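Local coordinates for tRNA threonylcarbamoyladenosine biosynthesis protein TsaE (Haemophilus influenzae, PDB 1HTW) that is required to form the threonylcarbamoyl group on adenosine 37 of tRNAs that read codons beginning with adenine, and binds ATP and magnesium, at residues A22-L25 with L26-T30; T146-G149 with K150-S154. One frame throughout, in Å; residues are numbered along the deposited sequence.

Contact 1: A22-L25 with L26-T30; sequences AEIL and LKLHT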
ATOM      1  N   ALA A  22      -3.327  -1.482   8.169  1.00 13.16           N
ATOM      2  CA  ALA A  22      -4.387  -2.114   7.357  1.00 17.34           C
ATOM      3  C   ALA A  22      -5.712  -2.139   8.159  1.00 15.34           C
ATOM      4  O   ALA A  22      -6.750  -1.854   7.535  1.00 17.14           O
ATOM      5  CB  ALA A  22      -3.999  -3.556   7.035  1.00 15.99           C
ATOM      6  N   GLU A  23      -5.646  -2.343   9.453  1.00 14.94           N
ATOM      7  CA  GLU A  23      -6.837  -2.328  10.306  1.00 19.97           C
ATOM      8  C   GLU A  23      -7.486  -0.950  10.261  1.00 22.91           C
ATOM      9  O   GLU A  23      -8.730  -0.865  10.108  1.00 20.00           O
ATOM     10  CB  GLU A  23      -6.581  -2.811  11.688  1.00 17.13           C
ATOM     11  CG  GLU A  23      -6.242  -4.299  11.835  1.00 20.02           C
ATOM     12  CD  GLU A  23      -7.478  -5.175  11.723  1.00 56.46           C
ATOM     13  OE1 GLU A  23      -8.525  -4.680  11.253  1.00 71.30           O
ATOM     14  OE2 GLU A  23      -7.412  -6.367  12.109  1.00 63.31           O
ATOM     15  N   ILE A  24      -6.661   0.107  10.261  1.00 17.50           N
ATOM     16  CA  ILE A  24      -7.229   1.454  10.148  1.00 19.23           C
ATOM     17  C   ILE A  24      -7.915   1.624   8.823  1.00 25.42           C
ATOM     18  O   ILE A  24      -9.065   2.107   8.752  1.00 20.40           O
ATOM     19  CB  ILE A  24      -6.140   2.540  10.344  1.00 12.49           C
ATOM     20  CG1 ILE A  24      -5.761   2.612  11.815  1.00 16.70           C
ATOM     21  CG2 ILE A  24      -6.534   3.854   9.736  1.00 22.63           C
ATOM     22  CD1 ILE A  24      -4.545   3.513  12.020  1.00 20.60           C
ATOM     23  N   LEU A  25      -7.312   1.194   7.713  1.00 16.31           N
ATOM     24  CA  LEU A  25      -7.943   1.305   6.394  1.00 17.51           C
ATOM     25  C   LEU A  25      -9.247   0.510   6.327  1.00 19.01           C
ATOM     26  O   LEU A  25     -10.196   1.041   5.696  1.00 19.66           O
ATOM     27  CB  LEU A  25      -6.994   0.830   5.294  1.00 17.12           C
ATOM     28  CG  LEU A  25      -5.639   1.489   5.202  1.00 18.21           C
ATOM     29  CD1 LEU A  25      -4.953   1.008   3.896  1.00 17.40           C
ATOM     30  CD2 LEU A  25      -5.800   3.009   5.126  1.00 19.95           C
ATOM     31  N   LEU A  26      -9.311  -0.663   6.955  1.00 18.94           N
ATOM     32  CA  LEU A  26     -10.588  -1.414   6.867  1.00 20.31           C
ATOM     33  C   LEU A  26     -11.673  -0.690   7.696  1.00 22.16           C
ATOM     34  O   LEU A  26     -12.803  -0.699   7.170  1.00 20.14           O
ATOM     35  CB  LEU A  26     -10.437  -2.790   7.543  1.00 19.46           C
ATOM     36  CG  LEU A  26      -9.585  -3.790   6.752  1.00 18.51           C
ATOM     37  CD1 LEU A  26      -9.530  -5.103   7.553  1.00 22.32           C
ATOM     38  CD2 LEU A  26     -10.184  -4.024   5.378  1.00 22.20           C
ATOM     39  N   LYS A  27     -11.303  -0.201   8.844  1.00 19.06           N
ATOM     40  CA  LYS A  27     -12.307   0.387   9.797  1.00 17.32           C
ATOM     41  C   LYS A  27     -12.879   1.673   9.208  1.00 24.09           C
ATOM     42  O   LYS A  27     -14.038   2.022   9.511  1.00 23.69           O
ATOM     43  CB  LYS A  27     -11.628   0.729  11.104  1.00 23.50           C
ATOM     44  CG  LYS A  27     -11.380  -0.449  12.049  1.00 31.00           C
ATOM     45  CD  LYS A  27     -12.680  -1.157  12.418  1.00 38.44           C
ATOM     46  CE  LYS A  27     -12.412  -2.269  13.422  1.00 40.92           C
ATOM     47  NZ  LYS A  27     -13.608  -3.154  13.597  1.00 40.84           N
ATOM     48  N   LEU A  28     -12.101   2.365   8.373  1.00 21.92           N
ATOM     49  CA  LEU A  28     -12.630   3.584   7.766  1.00 21.49           C
ATOM     50  C   LEU A  28     -13.786   3.319   6.834  1.00 25.31           C
ATOM     51  O   LEU A  28     -14.643   4.205   6.633  1.00 21.20           O
ATOM     52  CB  LEU A  28     -11.525   4.396   7.059  1.00 21.57           C
ATOM     53  CG  LEU A  28     -10.577   5.047   8.076  1.00 24.82           C
ATOM     54  CD1 LEU A  28      -9.270   5.470   7.396  1.00 22.43           C
ATOM     55  CD2 LEU A  28     -11.248   6.282   8.682  1.00 25.79           C
ATOM     56  N   HIS A  29     -13.853   2.122   6.292  1.00 21.54           N
ATOM     57  CA  HIS A  29     -14.930   1.614   5.467  1.00 24.31           C
ATOM     58  C   HIS A  29     -15.356   2.564   4.380  1.00 29.32           C
ATOM     59  O   HIS A  29     -16.536   2.960   4.307  1.00 26.42           O
ATOM     60  CB  HIS A  29     -16.119   1.229   6.353  1.00 21.00           C
ATOM     61  CG  HIS A  29     -16.906   0.073   5.834  1.00 28.83           C
ATOM     62  ND1 HIS A  29     -18.129  -0.285   6.400  1.00 35.51           N
ATOM     63  CD2 HIS A  29     -16.781  -0.674   4.708  1.00 36.35           C
ATOM     64  CE1 HIS A  29     -18.687  -1.225   5.663  1.00 32.77           C
ATOM     65  NE2 HIS A  29     -17.906  -1.458   4.630  1.00 30.60           N
ATOM     66  N   THR A  30     -14.407   2.921   3.501  1.00 21.22           N
ATOM     67  CA  THR A  30     -14.755   3.906   2.475  1.00 17.83           C
ATOM     68  C   THR A  30     -15.366   3.247   1.266  1.00 21.28           C
ATOM     69  O   THR A  30     -14.982   2.130   0.887  1.00 29.26           O
ATOM     70  CB  THR A  30     -13.469   4.682   2.041  1.00 23.13           C
ATOM     71  OG1 THR A  30     -12.561   3.677   1.494  1.00 26.91           O
ATOM     72  CG2 THR A  30     -12.806   5.249   3.293  1.00 32.06           C
TER
HETATM   73  O   HOH W   1     -12.119   0.964   3.620  1.00 18.86           O

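Contact 2: T146-G149 with K150-S154; sequences TNLG and KNIIS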
ATOM      1  N   THR A 146      -4.621  13.443   0.463  1.00 20.26           N
ATOM      2  CA  THR A 146      -6.052  13.812   0.317  1.00 21.89           C
ATOM      3  C   THR A 146      -6.629  14.015   1.681  1.00 21.19           C
ATOM      4  O   THR A 146      -6.087  13.682   2.721  1.00 20.95           O
ATOM      5  CB  THR A 146      -6.830  12.679  -0.392  1.00 18.82           C
ATOM      6  OG1 THR A 146      -6.746  11.501   0.434  1.00 18.53           O
ATOM      7  CG2 THR A 146      -6.345  12.415  -1.797  1.00 23.81           C
ATOM      8  N   ASN A 147      -7.936  14.427   1.707  1.00 22.36           N
ATOM      9  CA  ASN A 147      -8.642  14.453   2.971  1.00 23.07           C
ATOM     10  C   ASN A 147      -8.716  13.089   3.616  1.00 20.39           C
ATOM     11  O   ASN A 147      -8.628  12.946   4.835  1.00 19.37           O
ATOM     12  CB  ASN A 147     -10.087  14.954   2.607  1.00 24.32           C
ATOM     13  CG  ASN A 147     -10.863  15.248   3.864  1.00 30.78           C
ATOM     14  OD1 ASN A 147     -10.584  16.236   4.559  1.00 34.01           O
ATOM     15  ND2 ASN A 147     -11.824  14.378   4.180  1.00 29.49           N
ATOM     16  N   LEU A 148      -8.923  12.039   2.811  1.00 19.02           N
ATOM     17  CA  LEU A 148      -8.980  10.685   3.385  1.00 20.55           C
ATOM     18  C   LEU A 148      -7.601  10.375   3.999  1.00 15.09           C
ATOM     19  O   LEU A 148      -7.547   9.814   5.083  1.00 19.25           O
ATOM     20  CB  LEU A 148      -9.343   9.654   2.283  1.00 18.69           C
ATOM     21  CG  LEU A 148      -9.321   8.182   2.779  1.00 20.39           C
ATOM     22  CD1 LEU A 148     -10.161   7.928   3.994  1.00 25.35           C
ATOM     23  CD2 LEU A 148      -9.711   7.253   1.634  1.00 24.28           C
ATOM     24  N   GLY A 149      -6.555  10.790   3.283  1.00 23.02           N
ATOM     25  CA  GLY A 149      -5.187  10.570   3.866  1.00 23.83           C
ATOM     26  C   GLY A 149      -5.055  11.196   5.221  1.00 17.88           C
ATOM     27  O   GLY A 149      -4.527  10.674   6.210  1.00 18.54           O
ATOM     28  N   LYS A 150      -5.566  12.460   5.342  1.00 16.90           N
ATOM     29  CA  LYS A 150      -5.555  13.108   6.650  1.00 19.62           C
ATOM     30  C   LYS A 150      -6.246  12.343   7.729  1.00 15.86           C
ATOM     31  O   LYS A 150      -5.803  12.174   8.864  1.00 20.50           O
ATOM     32  CB  LYS A 150      -6.085  14.548   6.525  1.00 24.23           C
ATOM     33  CG  LYS A 150      -6.549  15.077   7.887  1.00 46.30           C
ATOM     34  CD  LYS A 150      -6.361  16.585   7.978  1.00 68.07           C
ATOM     35  CE  LYS A 150      -6.753  17.094   9.360  1.00 75.15           C
ATOM     36  NZ  LYS A 150      -5.808  16.596  10.407  1.00 55.47           N
ATOM     37  N   ASN A 151      -7.440  11.757   7.392  1.00 20.61           N
ATOM     38  CA  ASN A 151      -8.202  10.937   8.302  1.00 19.32           C
ATOM     39  C   ASN A 151      -7.476   9.642   8.689  1.00 16.36           C
ATOM     40  O   ASN A 151      -7.543   9.200   9.835  1.00 19.99           O
ATOM     41  CB  ASN A 151      -9.574  10.624   7.668  1.00 26.09           C
ATOM     42  CG  ASN A 151     -10.471  11.885   7.745  1.00 28.24           C
ATOM     43  OD1 ASN A 151     -10.308  12.699   8.646  1.00 26.48           O
ATOM     44  ND2 ASN A 151     -11.424  11.973   6.847  1.00 27.78           N
ATOM     45  N   ILE A 152      -6.744   9.084   7.725  1.00 22.68           N
ATOM     46  CA  ILE A 152      -5.949   7.890   8.017  1.00 18.98           C
ATOM     47  C   ILE A 152      -4.850   8.192   9.034  1.00 17.06           C
ATOM     48  O   ILE A 152      -4.676   7.459   9.989  1.00 20.58           O
ATOM     49  CB  ILE A 152      -5.319   7.303   6.748  1.00 17.06           C
ATOM     50  CG1 ILE A 152      -6.388   6.693   5.829  1.00 24.73           C
ATOM     51  CG2 ILE A 152      -4.310   6.209   7.144  1.00 19.31           C
ATOM     52  CD1 ILE A 152      -5.960   6.540   4.407  1.00 19.01           C
ATOM     53  N   ILE A 153      -4.148   9.313   8.802  1.00 19.26           N
ATOM     54  CA  ILE A 153      -3.069   9.673   9.714  1.00 19.89           C
ATOM     55  C   ILE A 153      -3.590  10.018  11.106  1.00 22.13           C
ATOM     56  O   ILE A 153      -2.997   9.603  12.109  1.00 26.71           O
ATOM     57  CB  ILE A 153      -2.242  10.836   9.100  1.00 31.90           C
ATOM     58  CG1 ILE A 153      -1.300  10.188   8.064  1.00 28.00           C
ATOM     59  CG2 ILE A 153      -1.426  11.512  10.212  1.00 30.56           C
ATOM     60  CD1 ILE A 153      -0.493  11.156   7.237  1.00 35.13           C
ATOM     61  N   SER A 154      -4.744  10.660  11.177  1.00 23.22           N
ATOM     62  CA  SER A 154      -5.320  11.032  12.465  1.00 27.45           C
ATOM     63  C   SER A 154      -5.700   9.782  13.247  1.00 37.26           C
ATOM     64  O   SER A 154      -5.691   9.794  14.474  1.00 35.51           O
ATOM     65  CB  SER A 154      -6.533  11.955  12.305  1.00 29.84           C
ATOM     66  OG  SER A 154      -7.594  11.226  11.711  1.00 47.28           O
TER

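Contact 1: A22-L25 with L26-T30
L26 N donates to A22 O at 2.9 Å, the first of three successive i to i+4 bonds in the last turns of helix 11-28. Its side chain leans back along the helix: with CG anti to its own carbonyl carbon (chi1 -72°), CG rests over A22 O, and methyl CD1 comes within 3.9 Å of E23 OE1. E23 reaches it through a bend at chi2, crossing the leucine at a slant, while OE2 has a weak, long ion pair with K19. A branched apolar residue suits L26, which also packs on I57 and I109.

K27 N bonds E23 O at 2.9 Å. The aliphatic foot of the lysine, CB and CG, covers that same oxygen, and the chain then leads outward; its NZ stays 5.8 Å from E23 OE1, so no salt bridge forms.

L28 N closes the series on I24 O. Here the side chains lie alongside each other and point the same way, L28 CD1 against I24 CG2 at 3.9 Å, a greasy strip that continues onto helix 147-155.

H29, with positive phi, is the first residue to leave helical angles. L25 O is instead taken up by a water at 2.8 Å, which also accepts from T30 N. T30 OG1 is hydrogen-bonded to K32 O, in the loop that leads to strand 34-39.

The chemistry implies a division of labour: leucine and isoleucine branches supply most of the packing, K27 turns its charged end outward, E23 lies partly along L26, and one water replaces a direct backbone bond where the backbone leaves helical angles.

Contact 2: T146-G149 with K150-S154
The N-terminal turns of helix 147-155, the last helix of the chain, begin with a threonine N-cap. T146 OG1 accepts from G149 N at 2.9 Å, a nearly straight bond; chi1 of 62° swings the hydroxyl toward that amide. The same oxygen is hydrogen-bonded to D126 OD1, which ties the cap to the loop before strand 127-134. T146 O meanwhile takes K150 N at 2.9 Å, and the backbone series continues from N151 N to N147 O and from I152 N to L148 O, then from I153 N to G149 O at 3.0 Å.

On the outer side the amides of N147 and N151 stand with planes 80° apart. Their ND2 groups, both donors, come no nearer than 3.6 Å and form no bond with each other; amides suit this face because N147 is exposed and N151 partly so. On the inner side L148 has CG anti to the backbone N (chi1 176°), which brings CG to 4.1 Å from I152 CD1. The isoleucine's CG1 arm lies close over L148 O, 3.4 Å away, and its side chain packs on F21, I24 and I34. G149 is buried, its N-H taken by the T146 cap and its O by I153 N. Further along, S154 OG turns back to N151 O at 2.8 Å.

This is a classic N-capped amphipathic helix, its apolar side laid against the neighbouring helix and the sheet of a P-loop fold.

In the fold
From the N terminus, helix 11-28 follows the edge strand 3-8, and contact 1 spans its last turns before the chain enters strand 34-39. Contact 2 comes much later, at the start of helix 147-155, after strand 137-144. Each contact spans one continuous piece of chain, so neither closes a long loop; they stand in series and do not cross. They lie about 11 Å apart, centre to centre, and the two helices meet through L28 CD1 on I152 CG1 at 3.5 Å and L25 CD2 on I152 CD1 at 3.6 Å, with T30 on L148 beside them. The terminal helix is thereby joined to helix 11-28, and both to strands of the mixed sheet.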